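Local atomic coordinates of acyltransferase (Actinoplanes teichomyceticus, PDB entry 4Q38), a protein that transfers long aliphatic acyl chains from acyl-CoA to an amine on the sugar of the glycopeptide antibiotic teicoplanin. Residues 144-149 with 236-241; 55-60 with 72-77; 46-51 with 89-94. All blocks are in the same frame, centred on the assembly; numbering follows the deposited sequence.

Contact 1 (144-149 with 236-241). With SO4 (sulfate ion), chain C.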
ATOM      1  N   ARG A 144       5.636  15.077 -14.789  1.00 31.15           N
ATOM      2  CA  ARG A 144       6.947  14.489 -14.525  1.00 30.52           C
ATOM      3  C   ARG A 144       7.497  13.685 -15.714  1.00 31.27           C
ATOM      4  O   ARG A 144       8.606  13.162 -15.662  1.00 31.50           O
ATOM      5  CB  ARG A 144       6.880  13.621 -13.250  1.00 30.82           C
ATOM      6  CG  ARG A 144       6.791  14.443 -11.956  1.00 30.86           C
ATOM      7  CD  ARG A 144       8.145  15.089 -11.688  1.00 31.70           C
ATOM      8  NE  ARG A 144       8.168  16.032 -10.577  1.00 32.39           N
ATOM      9  CZ  ARG A 144       9.280  16.391  -9.934  1.00 34.35           C
ATOM     10  NH1 ARG A 144      10.463  15.875 -10.285  1.00 31.82           N
ATOM     11  NH2 ARG A 144       9.216  17.258  -8.929  1.00 33.96           N
ATOM     12  N   GLY A 145       6.714  13.573 -16.782  1.00 31.17           N
ATOM     13  CA  GLY A 145       7.156  12.845 -17.969  1.00 29.41           C
ATOM     14  C   GLY A 145       7.163  11.336 -17.806  1.00 29.07           C
ATOM     15  O   GLY A 145       7.810  10.635 -18.586  1.00 29.94           O
ATOM     16  N   ILE A 146       6.447  10.835 -16.798  1.00 28.41           N
ATOM     17  CA  ILE A 146       6.355   9.395 -16.522  1.00 27.50           C
ATOM     18  C   ILE A 146       5.597   8.715 -17.673  1.00 27.49           C
ATOM     19  O   ILE A 146       4.504   9.154 -18.019  1.00 27.51           O
ATOM     20  CB  ILE A 146       5.571   9.116 -15.213  1.00 28.16           C
ATOM     21  CG1 ILE A 146       6.040  10.017 -14.051  1.00 31.06           C
ATOM     22  CG2 ILE A 146       5.585   7.629 -14.856  1.00 28.43           C
ATOM     23  CD1 ILE A 146       7.401   9.699 -13.493  1.00 28.69           C
ATOM     24  N   PRO A 147       6.159   7.641 -18.259  1.00 28.06           N
ATOM     25  CA  PRO A 147       5.400   6.917 -19.291  1.00 28.42           C
ATOM     26  C   PRO A 147       4.051   6.412 -18.777  1.00 29.77           C
ATOM     27  O   PRO A 147       3.937   5.982 -17.614  1.00 28.29           O
ATOM     28  CB  PRO A 147       6.301   5.722 -19.619  1.00 29.49           C
ATOM     29  CG  PRO A 147       7.672   6.151 -19.227  1.00 29.70           C
ATOM     30  CD  PRO A 147       7.477   7.031 -18.019  1.00 27.60           C
ATOM     31  N   ASP A 148       3.040   6.465 -19.639  1.00 30.17           N
ATOM     32  CA  ASP A 148       1.689   6.036 -19.277  1.00 31.64           C
ATOM     33  C   ASP A 148       1.646   4.611 -18.740  1.00 29.86           C
ATOM     34  O   ASP A 148       0.906   4.334 -17.800  1.00 29.40           O
ATOM     35  CB  ASP A 148       0.738   6.149 -20.469  1.00 33.33           C
ATOM     36  CG  ASP A 148       0.413   7.583 -20.834  1.00 37.12           C
ATOM     37  OD1 ASP A 148       0.524   8.489 -19.973  1.00 35.96           O
ATOM     38  OD2 ASP A 148       0.023   7.804 -22.003  1.00 40.39           O
ATOM     39  N   GLU A 149       2.428   3.714 -19.335  1.00 29.44           N
ATOM     40  CA  GLU A 149       2.410   2.304 -18.927  1.00 30.91           C
ATOM     41  C   GLU A 149       2.925   2.133 -17.496  1.00 28.19           C
ATOM     42  O   GLU A 149       2.446   1.267 -16.764  1.00 26.12           O
ATOM     43  CB  GLU A 149       3.204   1.414 -19.894  1.00 33.70           C
ATOM     44  CG  GLU A 149       4.715   1.637 -19.870  1.00 36.91           C
ATOM     45  CD  GLU A 149       5.426   1.029 -21.062  1.00 40.94           C
ATOM     46  OE1 GLU A 149       5.843   1.791 -21.973  1.00 38.68           O
ATOM     47  OE2 GLU A 149       5.568  -0.215 -21.084  1.00 45.25           O
ATOM     48  N   ASP A 236      16.475   9.337 -11.959  1.00 25.27           N
ATOM     49  CA  ASP A 236      17.369  10.402 -12.411  1.00 26.68           C
ATOM     50  C   ASP A 236      16.767  11.160 -13.589  1.00 26.81           C
ATOM     51  O   ASP A 236      16.971  12.370 -13.715  1.00 26.44           O
ATOM     52  CB  ASP A 236      18.775   9.882 -12.714  1.00 26.80           C
ATOM     53  CG  ASP A 236      19.530   9.466 -11.466  1.00 27.98           C
ATOM     54  OD1 ASP A 236      19.055   9.691 -10.328  1.00 28.45           O
ATOM     55  OD2 ASP A 236      20.620   8.907 -11.613  1.00 29.51           O
ATOM     56  N   ARG A 237      15.981  10.472 -14.419  1.00 25.77           N
ATOM     57  CA  ARG A 237      15.237  11.164 -15.476  1.00 26.42           C
ATOM     58  C   ARG A 237      14.050  12.001 -15.002  1.00 25.83           C
ATOM     59  O   ARG A 237      13.896  13.147 -15.430  1.00 25.21           O
ATOM     60  CB  ARG A 237      14.767  10.196 -16.584  1.00 28.26           C
ATOM     61  CG  ARG A 237      15.880   9.773 -17.529  1.00 33.53           C
ATOM     62  CD  ARG A 237      16.354  10.910 -18.428  1.00 35.55           C
ATOM     63  NE  ARG A 237      15.437  11.135 -19.544  1.00 40.04           N
ATOM     64  CZ  ARG A 237      15.741  11.822 -20.645  1.00 41.95           C
ATOM     65  NH1 ARG A 237      16.945  12.363 -20.792  1.00 41.48           N
ATOM     66  NH2 ARG A 237      14.836  11.965 -21.606  1.00 42.82           N
ATOM     67  N   HIS A 238      13.191  11.434 -14.154  1.00 23.81           N
ATOM     68  CA  HIS A 238      11.933  12.114 -13.820  1.00 24.11           C
ATOM     69  C   HIS A 238      11.950  12.889 -12.527  1.00 22.96           C
ATOM     70  O   HIS A 238      11.161  13.815 -12.354  1.00 23.19           O
ATOM     71  CB  HIS A 238      10.764  11.132 -13.852  1.00 24.98           C
ATOM     72  CG  HIS A 238      10.674  10.367 -15.154  1.00 25.30           C
ATOM     73  ND1 HIS A 238      10.457  10.974 -16.334  1.00 25.77           N
ATOM     74  CD2 HIS A 238      10.808   9.011 -15.428  1.00 25.79           C
ATOM     75  CE1 HIS A 238      10.462  10.047 -17.326  1.00 26.26           C
ATOM     76  NE2 HIS A 238      10.671   8.849 -16.770  1.00 25.58           N
ATOM     77  N   PHE A 239      12.837  12.507 -11.619  1.00 21.72           N
ATOM     78  CA  PHE A 239      13.015  13.219 -10.339  1.00 22.89           C
ATOM     79  C   PHE A 239      14.510  13.487 -10.168  1.00 22.00           C
ATOM     80  O   PHE A 239      15.135  12.983  -9.217  1.00 22.88           O
ATOM     81  CB  PHE A 239      12.472  12.384  -9.171  1.00 22.40           C
ATOM     82  CG  PHE A 239      11.021  12.026  -9.318  1.00 23.06           C
ATOM     83  CD1 PHE A 239      10.643  10.881 -10.021  1.00 23.46           C
ATOM     84  CD2 PHE A 239      10.033  12.845  -8.787  1.00 23.42           C
ATOM     85  CE1 PHE A 239       9.296  10.555 -10.178  1.00 23.40           C
ATOM     86  CE2 PHE A 239       8.686  12.529  -8.942  1.00 23.81           C
ATOM     87  CZ  PHE A 239       8.322  11.378  -9.628  1.00 23.56           C
ATOM     88  N   PRO A 240      15.100  14.264 -11.096  1.00 22.39           N
ATOM     89  CA  PRO A 240      16.556  14.434 -11.076  1.00 23.79           C
ATOM     90  C   PRO A 240      17.029  15.106  -9.792  1.00 24.56           C
ATOM     91  O   PRO A 240      18.176  14.922  -9.399  1.00 26.08           O
ATOM     92  CB  PRO A 240      16.835  15.349 -12.282  1.00 24.28           C
ATOM     93  CG  PRO A 240      15.546  16.030 -12.551  1.00 24.37           C
ATOM     94  CD  PRO A 240      14.469  15.062 -12.162  1.00 22.69           C
ATOM     95  N   GLU A 241      16.137  15.839  -9.132  1.00 24.03           N
ATOM     96  CA  GLU A 241      16.500  16.524  -7.877  1.00 25.79           C
ATOM     97  C   GLU A 241      16.732  15.546  -6.724  1.00 26.08           C
ATOM     98  O   GLU A 241      17.325  15.915  -5.708  1.00 25.30           O
ATOM     99  CB  GLU A 241      15.426  17.554  -7.491  1.00 26.48           C
ATOM    100  CG  GLU A 241      14.092  16.950  -7.048  1.00 28.18           C
ATOM    101  CD  GLU A 241      13.202  16.518  -8.212  1.00 30.21           C
ATOM    102  OE1 GLU A 241      13.586  16.700  -9.380  1.00 30.35           O
ATOM    103  OE2 GLU A 241      12.108  15.990  -7.953  1.00 34.36           O
TER
HETATM  104  S   SO4 C 402      12.961   8.252 -22.884  1.00 65.56           S
HETATM  105  O1  SO4 C 402      13.150   7.891 -21.451  1.00 57.72           O
HETATM  106  O2  SO4 C 402      13.109   9.714 -23.076  1.00 63.38           O
HETATM  107  O3  SO4 C 402      13.968   7.546 -23.727  1.00 61.37           O
HETATM  108  O4  SO4 C 402      11.591   7.868 -23.300  1.00 65.59           O
HETATM  109  O   HOH W   1      10.569  15.515 -14.590  1.00 43.09           O

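Contact 2 (55-60 with 72-77)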
ATOM      1  N   GLU A  55     -17.855   4.043 -17.524  1.00 46.48           N
ATOM      2  CA  GLU A  55     -16.634   4.797 -17.273  1.00 44.95           C
ATOM      3  C   GLU A  55     -15.946   4.256 -16.017  1.00 41.54           C
ATOM      4  O   GLU A  55     -14.752   3.973 -16.036  1.00 40.14           O
ATOM      5  CB  GLU A  55     -16.925   6.285 -17.107  1.00 45.22           C
ATOM      6  CG  GLU A  55     -15.659   7.120 -16.967  1.00 47.85           C
ATOM      7  CD  GLU A  55     -15.927   8.562 -16.597  1.00 48.14           C
ATOM      8  OE1 GLU A  55     -17.102   8.975 -16.566  1.00 50.83           O
ATOM      9  OE2 GLU A  55     -14.954   9.293 -16.338  1.00 51.39           O
ATOM     10  N   ALA A  56     -16.716   4.114 -14.938  1.00 40.16           N
ATOM     11  CA  ALA A  56     -16.211   3.564 -13.683  1.00 39.52           C
ATOM     12  C   ALA A  56     -15.728   2.127 -13.855  1.00 39.57           C
ATOM     13  O   ALA A  56     -14.685   1.751 -13.317  1.00 36.33           O
ATOM     14  CB  ALA A  56     -17.266   3.652 -12.591  1.00 39.24           C
ATOM     15  N   ARG A  57     -16.479   1.332 -14.616  1.00 39.44           N
ATOM     16  CA  ARG A  57     -16.091  -0.052 -14.880  1.00 39.83           C
ATOM     17  C   ARG A  57     -14.805  -0.156 -15.694  1.00 37.27           C
ATOM     18  O   ARG A  57     -13.994  -1.058 -15.465  1.00 36.01           O
ATOM     19  CB  ARG A  57     -17.227  -0.841 -15.553  1.00 41.28           C
ATOM     20  CG  ARG A  57     -18.427  -1.122 -14.649  1.00 43.20           C
ATOM     21  CD  ARG A  57     -18.085  -1.962 -13.412  1.00 44.16           C
ATOM     22  NE  ARG A  57     -17.612  -3.312 -13.733  1.00 47.57           N
ATOM     23  CZ  ARG A  57     -18.391  -4.391 -13.830  1.00 47.94           C
ATOM     24  NH1 ARG A  57     -19.703  -4.299 -13.642  1.00 45.53           N
ATOM     25  NH2 ARG A  57     -17.850  -5.566 -14.122  1.00 48.68           N
ATOM     26  N   ASP A  58     -14.620   0.765 -16.639  1.00 37.41           N
ATOM     27  CA  ASP A  58     -13.400   0.797 -17.441  1.00 37.46           C
ATOM     28  C   ASP A  58     -12.185   1.140 -16.571  1.00 34.94           C
ATOM     29  O   ASP A  58     -11.138   0.494 -16.667  1.00 34.33           O
ATOM     30  CB  ASP A  58     -13.518   1.797 -18.596  1.00 40.21           C
ATOM     31  CG  ASP A  58     -14.353   1.270 -19.768  1.00 43.75           C
ATOM     32  OD1 ASP A  58     -14.666   0.060 -19.824  1.00 43.82           O
ATOM     33  OD2 ASP A  58     -14.693   2.089 -20.644  1.00 45.52           O
ATOM     34  N   LEU A  59     -12.337   2.152 -15.720  1.00 33.80           N
ATOM     35  CA  LEU A  59     -11.243   2.561 -14.838  1.00 32.13           C
ATOM     36  C   LEU A  59     -10.881   1.454 -13.846  1.00 31.33           C
ATOM     37  O   LEU A  59      -9.713   1.097 -13.723  1.00 31.42           O
ATOM     38  CB  LEU A  59     -11.564   3.869 -14.116  1.00 29.69           C
ATOM     39  CG  LEU A  59     -10.441   4.451 -13.243  1.00 28.78           C
ATOM     40  CD1 LEU A  59      -9.151   4.652 -14.034  1.00 29.55           C
ATOM     41  CD2 LEU A  59     -10.897   5.761 -12.618  1.00 28.07           C
ATOM     42  N   LEU A  60     -11.885   0.894 -13.171  1.00 31.64           N
ATOM     43  CA  LEU A  60     -11.654  -0.221 -12.240  1.00 32.03           C
ATOM     44  C   LEU A  60     -10.927  -1.406 -12.892  1.00 32.78           C
ATOM     45  O   LEU A  60     -10.060  -2.042 -12.269  1.00 31.54           O
ATOM     46  CB  LEU A  60     -12.968  -0.659 -11.568  1.00 30.80           C
ATOM     47  CG  LEU A  60     -13.519   0.338 -10.530  1.00 30.01           C
ATOM     48  CD1 LEU A  60     -15.017   0.171 -10.297  1.00 30.19           C
ATOM     49  CD2 LEU A  60     -12.756   0.258  -9.210  1.00 28.98           C
ATOM     50  N   GLU A  72     -19.674  -4.299  -7.514  1.00 33.03           N
ATOM     51  CA  GLU A  72     -20.175  -3.847  -6.222  1.00 30.74           C
ATOM     52  C   GLU A  72     -19.801  -2.394  -5.947  1.00 30.62           C
ATOM     53  O   GLU A  72     -20.606  -1.620  -5.403  1.00 29.46           O
ATOM     54  CB  GLU A  72     -19.669  -4.760  -5.099  1.00 32.17           C
ATOM     55  CG  GLU A  72     -20.221  -6.182  -5.172  1.00 33.48           C
ATOM     56  CD  GLU A  72     -19.689  -7.099  -4.081  1.00 34.05           C
ATOM     57  OE1 GLU A  72     -18.859  -6.663  -3.248  1.00 34.49           O
ATOM     58  OE2 GLU A  72     -20.115  -8.272  -4.053  1.00 33.73           O
ATOM     59  N   ILE A  73     -18.577  -2.026  -6.321  1.00 28.21           N
ATOM     60  CA  ILE A  73     -18.086  -0.661  -6.124  1.00 28.06           C
ATOM     61  C   ILE A  73     -18.954   0.333  -6.907  1.00 27.80           C
ATOM     62  O   ILE A  73     -19.382   1.359  -6.371  1.00 27.69           O
ATOM     63  CB  ILE A  73     -16.596  -0.531  -6.537  1.00 26.89           C
ATOM     64  CG1 ILE A  73     -15.693  -1.225  -5.505  1.00 26.75           C
ATOM     65  CG2 ILE A  73     -16.204   0.933  -6.701  1.00 26.43           C
ATOM     66  CD1 ILE A  73     -14.362  -1.720  -6.053  1.00 27.45           C
ATOM     67  N   VAL A  74     -19.227   0.010  -8.167  1.00 29.03           N
ATOM     68  CA  VAL A  74     -20.030   0.883  -9.024  1.00 30.46           C
ATOM     69  C   VAL A  74     -21.458   0.984  -8.477  1.00 31.22           C
ATOM     70  O   VAL A  74     -22.037   2.075  -8.416  1.00 30.37           O
ATOM     71  CB  VAL A  74     -20.008   0.417 -10.500  1.00 32.27           C
ATOM     72  CG1 VAL A  74     -20.993   1.211 -11.351  1.00 31.60           C
ATOM     73  CG2 VAL A  74     -18.595   0.556 -11.077  1.00 32.88           C
ATOM     74  N   ALA A  75     -21.993  -0.152  -8.035  1.00 30.80           N
ATOM     75  CA  ALA A  75     -23.367  -0.221  -7.537  1.00 30.84           C
ATOM     76  C   ALA A  75     -23.560   0.639  -6.293  1.00 31.69           C
ATOM     77  O   ALA A  75     -24.581   1.307  -6.144  1.00 32.77           O
ATOM     78  CB  ALA A  75     -23.757  -1.666  -7.254  1.00 30.21           C
ATOM     79  N   ALA A  76     -22.568   0.642  -5.411  1.00 31.80           N
ATOM     80  CA  ALA A  76     -22.700   1.310  -4.117  1.00 32.21           C
ATOM     81  C   ALA A  76     -22.187   2.745  -4.063  1.00 31.06           C
ATOM     82  O   ALA A  76     -22.250   3.373  -3.008  1.00 32.50           O
ATOM     83  CB  ALA A  76     -22.030   0.480  -3.036  1.00 31.22           C
ATOM     84  N   ALA A  77     -21.691   3.263  -5.187  1.00 31.86           N
ATOM     85  CA  ALA A  77     -21.093   4.603  -5.224  1.00 31.88           C
ATOM     86  C   ALA A  77     -21.971   5.623  -4.511  1.00 34.45           C
ATOM     87  O   ALA A  77     -23.177   5.696  -4.764  1.00 34.36           O
ATOM     88  CB  ALA A  77     -20.797   5.036  -6.652  1.00 32.10           C
TER

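Contact 3 (46-51 with 89-94)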
ATOM      1  N   GLU A  46     -10.633  21.760  -7.279  1.00 54.37           N
ATOM      2  CA  GLU A  46     -11.322  20.971  -8.290  1.00 54.25           C
ATOM      3  C   GLU A  46     -12.319  20.060  -7.572  1.00 51.75           C
ATOM      4  O   GLU A  46     -11.907  19.187  -6.800  1.00 48.74           O
ATOM      5  CB  GLU A  46     -10.323  20.144  -9.106  1.00 57.65           C
ATOM      6  CG  GLU A  46     -10.935  19.345 -10.252  1.00 61.35           C
ATOM      7  CD  GLU A  46     -11.380  20.213 -11.422  1.00 66.29           C
ATOM      8  OE1 GLU A  46     -12.366  19.842 -12.098  1.00 67.46           O
ATOM      9  OE2 GLU A  46     -10.746  21.262 -11.676  1.00 66.79           O
ATOM     10  N   PRO A  47     -13.633  20.264  -7.814  1.00 50.03           N
ATOM     11  CA  PRO A  47     -14.667  19.457  -7.157  1.00 48.45           C
ATOM     12  C   PRO A  47     -14.404  17.962  -7.334  1.00 45.53           C
ATOM     13  O   PRO A  47     -13.917  17.540  -8.387  1.00 44.36           O
ATOM     14  CB  PRO A  47     -15.948  19.854  -7.900  1.00 47.77           C
ATOM     15  CG  PRO A  47     -15.671  21.220  -8.424  1.00 50.10           C
ATOM     16  CD  PRO A  47     -14.215  21.207  -8.788  1.00 51.23           C
ATOM     17  N   VAL A  48     -14.702  17.183  -6.302  1.00 45.24           N
ATOM     18  CA  VAL A  48     -14.548  15.730  -6.364  1.00 46.36           C
ATOM     19  C   VAL A  48     -15.566  15.127  -7.327  1.00 47.50           C
ATOM     20  O   VAL A  48     -16.765  15.379  -7.214  1.00 46.54           O
ATOM     21  CB  VAL A  48     -14.675  15.094  -4.967  1.00 47.11           C
ATOM     22  CG1 VAL A  48     -14.974  13.605  -5.063  1.00 47.36           C
ATOM     23  CG2 VAL A  48     -13.400  15.330  -4.178  1.00 47.56           C
ATOM     24  N   ARG A  49     -15.068  14.350  -8.286  1.00 46.95           N
ATOM     25  CA  ARG A  49     -15.914  13.662  -9.245  1.00 46.26           C
ATOM     26  C   ARG A  49     -15.665  12.157  -9.171  1.00 45.00           C
ATOM     27  O   ARG A  49     -14.524  11.705  -9.289  1.00 45.43           O
ATOM     28  CB  ARG A  49     -15.635  14.181 -10.659  1.00 48.06           C
ATOM     29  CG  ARG A  49     -16.596  13.678 -11.720  1.00 51.92           C
ATOM     30  CD  ARG A  49     -16.234  14.223 -13.095  1.00 54.19           C
ATOM     31  NE  ARG A  49     -16.861  13.463 -14.178  1.00 55.86           N
ATOM     32  CZ  ARG A  49     -16.372  12.342 -14.706  1.00 56.46           C
ATOM     33  NH1 ARG A  49     -15.239  11.820 -14.259  1.00 57.69           N
ATOM     34  NH2 ARG A  49     -17.024  11.735 -15.685  1.00 58.23           N
ATOM     35  N   LEU A  50     -16.723  11.379  -8.956  1.00 39.93           N
ATOM     36  CA  LEU A  50     -16.614   9.937  -9.123  1.00 39.51           C
ATOM     37  C   LEU A  50     -17.073   9.536 -10.514  1.00 39.27           C
ATOM     38  O   LEU A  50     -18.143   9.960 -10.965  1.00 39.15           O
ATOM     39  CB  LEU A  50     -17.406   9.169  -8.061  1.00 36.22           C
ATOM     40  CG  LEU A  50     -16.985   9.268  -6.592  1.00 36.52           C
ATOM     41  CD1 LEU A  50     -17.948   8.455  -5.735  1.00 34.75           C
ATOM     42  CD2 LEU A  50     -15.538   8.830  -6.357  1.00 34.63           C
ATOM     43  N   PRO A  51     -16.267   8.711 -11.205  1.00 39.71           N
ATOM     44  CA  PRO A  51     -16.756   8.085 -12.425  1.00 39.16           C
ATOM     45  C   PRO A  51     -17.944   7.170 -12.089  1.00 41.23           C
ATOM     46  O   PRO A  51     -17.989   6.579 -11.002  1.00 39.30           O
ATOM     47  CB  PRO A  51     -15.560   7.252 -12.891  1.00 38.46           C
ATOM     48  CG  PRO A  51     -14.819   6.940 -11.627  1.00 40.05           C
ATOM     49  CD  PRO A  51     -14.942   8.194 -10.810  1.00 39.29           C
ATOM     50  N   LEU A  89     -16.529  13.805   3.885  1.00 32.54           N
ATOM     51  CA  LEU A  89     -15.250  13.159   4.195  1.00 31.55           C
ATOM     52  C   LEU A  89     -14.455  12.767   2.945  1.00 30.94           C
ATOM     53  O   LEU A  89     -13.232  12.892   2.921  1.00 31.05           O
ATOM     54  CB  LEU A  89     -15.495  11.934   5.066  1.00 30.29           C
ATOM     55  CG  LEU A  89     -14.262  11.287   5.686  1.00 30.58           C
ATOM     56  CD1 LEU A  89     -13.597  12.244   6.664  1.00 30.83           C
ATOM     57  CD2 LEU A  89     -14.658   9.994   6.369  1.00 29.88           C
ATOM     58  N   LEU A  90     -15.155  12.295   1.922  1.00 30.24           N
ATOM     59  CA  LEU A  90     -14.543  11.941   0.646  1.00 31.14           C
ATOM     60  C   LEU A  90     -13.844  13.129  -0.021  1.00 32.07           C
ATOM     61  O   LEU A  90     -12.729  12.991  -0.518  1.00 30.48           O
ATOM     62  CB  LEU A  90     -15.592  11.348  -0.299  1.00 30.54           C
ATOM     63  CG  LEU A  90     -15.211  11.117  -1.762  1.00 31.62           C
ATOM     64  CD1 LEU A  90     -14.157  10.022  -1.896  1.00 29.38           C
ATOM     65  CD2 LEU A  90     -16.462  10.781  -2.567  1.00 33.14           C
ATOM     66  N   GLU A  91     -14.507  14.283  -0.031  1.00 31.52           N
ATOM     67  CA  GLU A  91     -13.949  15.504  -0.610  1.00 33.37           C
ATOM     68  C   GLU A  91     -12.676  15.945   0.097  1.00 31.06           C
ATOM     69  O   GLU A  91     -11.674  16.251  -0.548  1.00 31.56           O
ATOM     70  CB  GLU A  91     -14.957  16.654  -0.513  1.00 36.03           C
ATOM     71  CG  GLU A  91     -16.166  16.521  -1.413  1.00 39.76           C
ATOM     72  CD  GLU A  91     -17.043  17.753  -1.354  1.00 42.46           C
ATOM     73  OE1 GLU A  91     -17.499  18.122  -0.248  1.00 41.29           O
ATOM     74  OE2 GLU A  91     -17.276  18.347  -2.423  1.00 45.65           O
ATOM     75  N   ARG A  92     -12.742  15.995   1.424  1.00 30.86           N
ATOM     76  CA  ARG A  92     -11.640  16.486   2.252  1.00 31.97           C
ATOM     77  C   ARG A  92     -10.468  15.504   2.338  1.00 30.70           C
ATOM     78  O   ARG A  92      -9.321  15.925   2.394  1.00 29.19           O
ATOM     79  CB  ARG A  92     -12.137  16.871   3.646  1.00 32.36           C
ATOM     80  CG  ARG A  92     -12.844  18.218   3.633  1.00 34.34           C
ATOM     81  CD  ARG A  92     -14.007  18.300   4.600  1.00 35.64           C
ATOM     82  NE  ARG A  92     -14.812  19.495   4.317  1.00 35.91           N
ATOM     83  CZ  ARG A  92     -15.798  19.555   3.421  1.00 36.16           C
ATOM     84  NH1 ARG A  92     -16.143  18.482   2.722  1.00 33.13           N
ATOM     85  NH2 ARG A  92     -16.455  20.699   3.228  1.00 36.61           N
ATOM     86  N   THR A  93     -10.769  14.211   2.336  1.00 29.55           N
ATOM     87  CA  THR A  93      -9.731  13.173   2.349  1.00 29.66           C
ATOM     88  C   THR A  93      -8.962  13.216   1.032  1.00 28.97           C
ATOM     89  O   THR A  93      -7.726  13.145   1.010  1.00 28.61           O
ATOM     90  CB  THR A  93     -10.341  11.777   2.595  1.00 28.85           C
ATOM     91  OG1 THR A  93     -10.970  11.767   3.875  1.00 30.82           O
ATOM     92  CG2 THR A  93      -9.268  10.679   2.576  1.00 27.76           C
ATOM     93  N   HIS A  94      -9.701  13.347  -0.066  1.00 30.63           N
ATOM     94  CA  HIS A  94      -9.087  13.577  -1.365  1.00 30.38           C
ATOM     95  C   HIS A  94      -8.168  14.773  -1.309  1.00 30.31           C
ATOM     96  O   HIS A  94      -7.019  14.705  -1.753  1.00 28.39           O
ATOM     97  CB  HIS A  94     -10.145  13.767  -2.437  1.00 29.97           C
ATOM     98  CG  HIS A  94      -9.616  14.403  -3.699  1.00 30.44           C
ATOM     99  ND1 HIS A  94      -8.952  13.706  -4.640  1.00 28.59           N
ATOM    100  CD2 HIS A  94      -9.662  15.725  -4.146  1.00 30.81           C
ATOM    101  CE1 HIS A  94      -8.590  14.536  -5.640  1.00 29.30           C
ATOM    102  NE2 HIS A  94      -9.029  15.769  -5.340  1.00 30.48           N
TER
HETATM  103  O   HOH W   2     -18.072  16.993  -5.139  1.00 51.53           O

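Contact 1 (144-149 with 236-241)
Bends at chi2 in Arg144 (-73°) and Glu241 (-80°) help turn their charged ends toward each other. The two approach from opposite directions and form a salt bridge, with Arg144 NH1 2.9 Å from Glu241 OE2. OE2 uses its syn lone pair but lies tilted from the guanidinium plane. NH1 also donates to His238 O at 3.0 Å, nearly straight and in the guanidinium plane. The CD2-CE2 side of the Phe239 ring lies over one face of the guanidinium, toward its rim, with the planes 20° apart. The edge bonds and the ring probably restrict the group's rotation. His238 answers with a weak bond from ND1 to Arg144 O, 2.9 Å long. A water donates to Arg144 O and His238 O. Ile146 CA sits over the centre of the imidazole face, a CH-pi contact. Ile146 CD1 packs on Phe239 CE1 at 3.9 Å. Gly145 closes helix 125-143 in a Schellman motif, and Pro147 is the N-cap of helix 148-155. The contact sets this turn of the N-terminal domain against the end of helix 221-238 and the turn after it in the GNAT-like domain, with His141 and Phe140 of helix 125-143 packed on Ile146 and Phe239.

Contact 2 (55-60 with 72-77)
Val74 points one methyl, CG2, at helix 55-60 and meets three of its side chains there. Ala56 CB lies 3.7 Å from Val74 CG2. Leu60 comes obliquely to the same methyl, with its CD1 also 3.7 Å from Val74 CG2. Arg57 crosses Val74 at about a right angle, and its CD is 3.5 Å from Val74 CG2. The methyl is thus gripped by the aliphatic parts of Ala56, Arg57 and Leu60, which lie on one side of the helix. With CG1 of Val74 anti to the backbone N (chi1 172°), it is CG2 that faces helix 53-62.

Ile73 is the second point of the contact. Leu60 runs obliquely to it too, and its two methyls divide the work. Leu60 CD1 faces Ile73 CG2 at 3.9 Å, and Leu60 CD2 approaches Ile73 CD1 at 4.1 Å. CD1 of Leu60 therefore bridges Ile73 and Val74.

The segment axes come within 9.9 Å of each other and run at 146°, closer to antiparallel than to parallel. The nearest CA atoms are those of Ala56 and Val74. Helices 53-62 and 67-76, joined by a short loop, form a near-antiparallel helical hairpin in the N-terminal domain, away from the CoA and sugar sites. Helix 125-143 packs on both, Leu131 on Leu60 and Val127 on Ile73.

Arg57 folds at chi2 and chi3, both near -60°, which rests its CD on Val74 while its guanidinium reaches Glu67. Between these segments the contact is apolar packing. The salt bridge to Glu67, at the start of helix 67-76, adds a polar tie between the same two helices.

Contact 3 (46-51 with 89-94)
Val48 carries the apolar part of this contact, and its two methyls take different partners. CG2 lies against the helix backbone, 3.6 Å from Glu91 CA. It also reaches the imidazole of His94, 3.8 Å from CD2, as the two side chains slide past each other in opposite directions. CG1, anti to the backbone N (chi1 161°), meets Leu90 CD2 at 4.1 Å. Leu50 adds a looser touch, with its CD1 4.2 Å from the same Leu90 CD2. Val48 thus sits against Leu90, Glu91 and His94 on one side of the helix, and the methylene CG of Glu91 flanks it.

The polar link is indirect. A water donates to Val48 O at 2.9 Å and to Glu91 OE2, joining the loop backbone to the helix side chain. The other oxygen, Glu91 OE1, forms a salt bridge with Arg92 NH1 at 3.3 Å, met on the anti side and out of the carboxylate plane. The carboxylate is therefore shared between the loop and its own helix. His94 ND1 is hydrogen-bonded to Thr133, which helps to fix the ring that Val48 CG2 touches.

Residues 46-51 belong to the loop between helix 32-41 and helix 53-62. They cross helix 84-98 at a steep angle, touching it through Val48 and Leu50. Helix 125-143 packs on both partners, through Ala132 on Val48 and through Phe125 and Val129 on Leu90.

In the fold
Contacts 2 and 3 are buried packing within the all-helical region. Contact 1 is only partly buried and joins that region to the GNAT-like domain. The chemistry follows the place. Contact 1 relies on charge, backbone oxygens and a ring over a guanidinium, whereas the other two rest mainly on methyl groups, with one water bridge in contact 3. Contact 2 is nested within the loop closed by contact 3, and their centres are 15 Å apart. They touch through a salt bridge between Glu55 and Arg49 and through Pro51 on Ala56. Helix 125-143 is common ground: it packs on all three contacts and leads directly into 144-149.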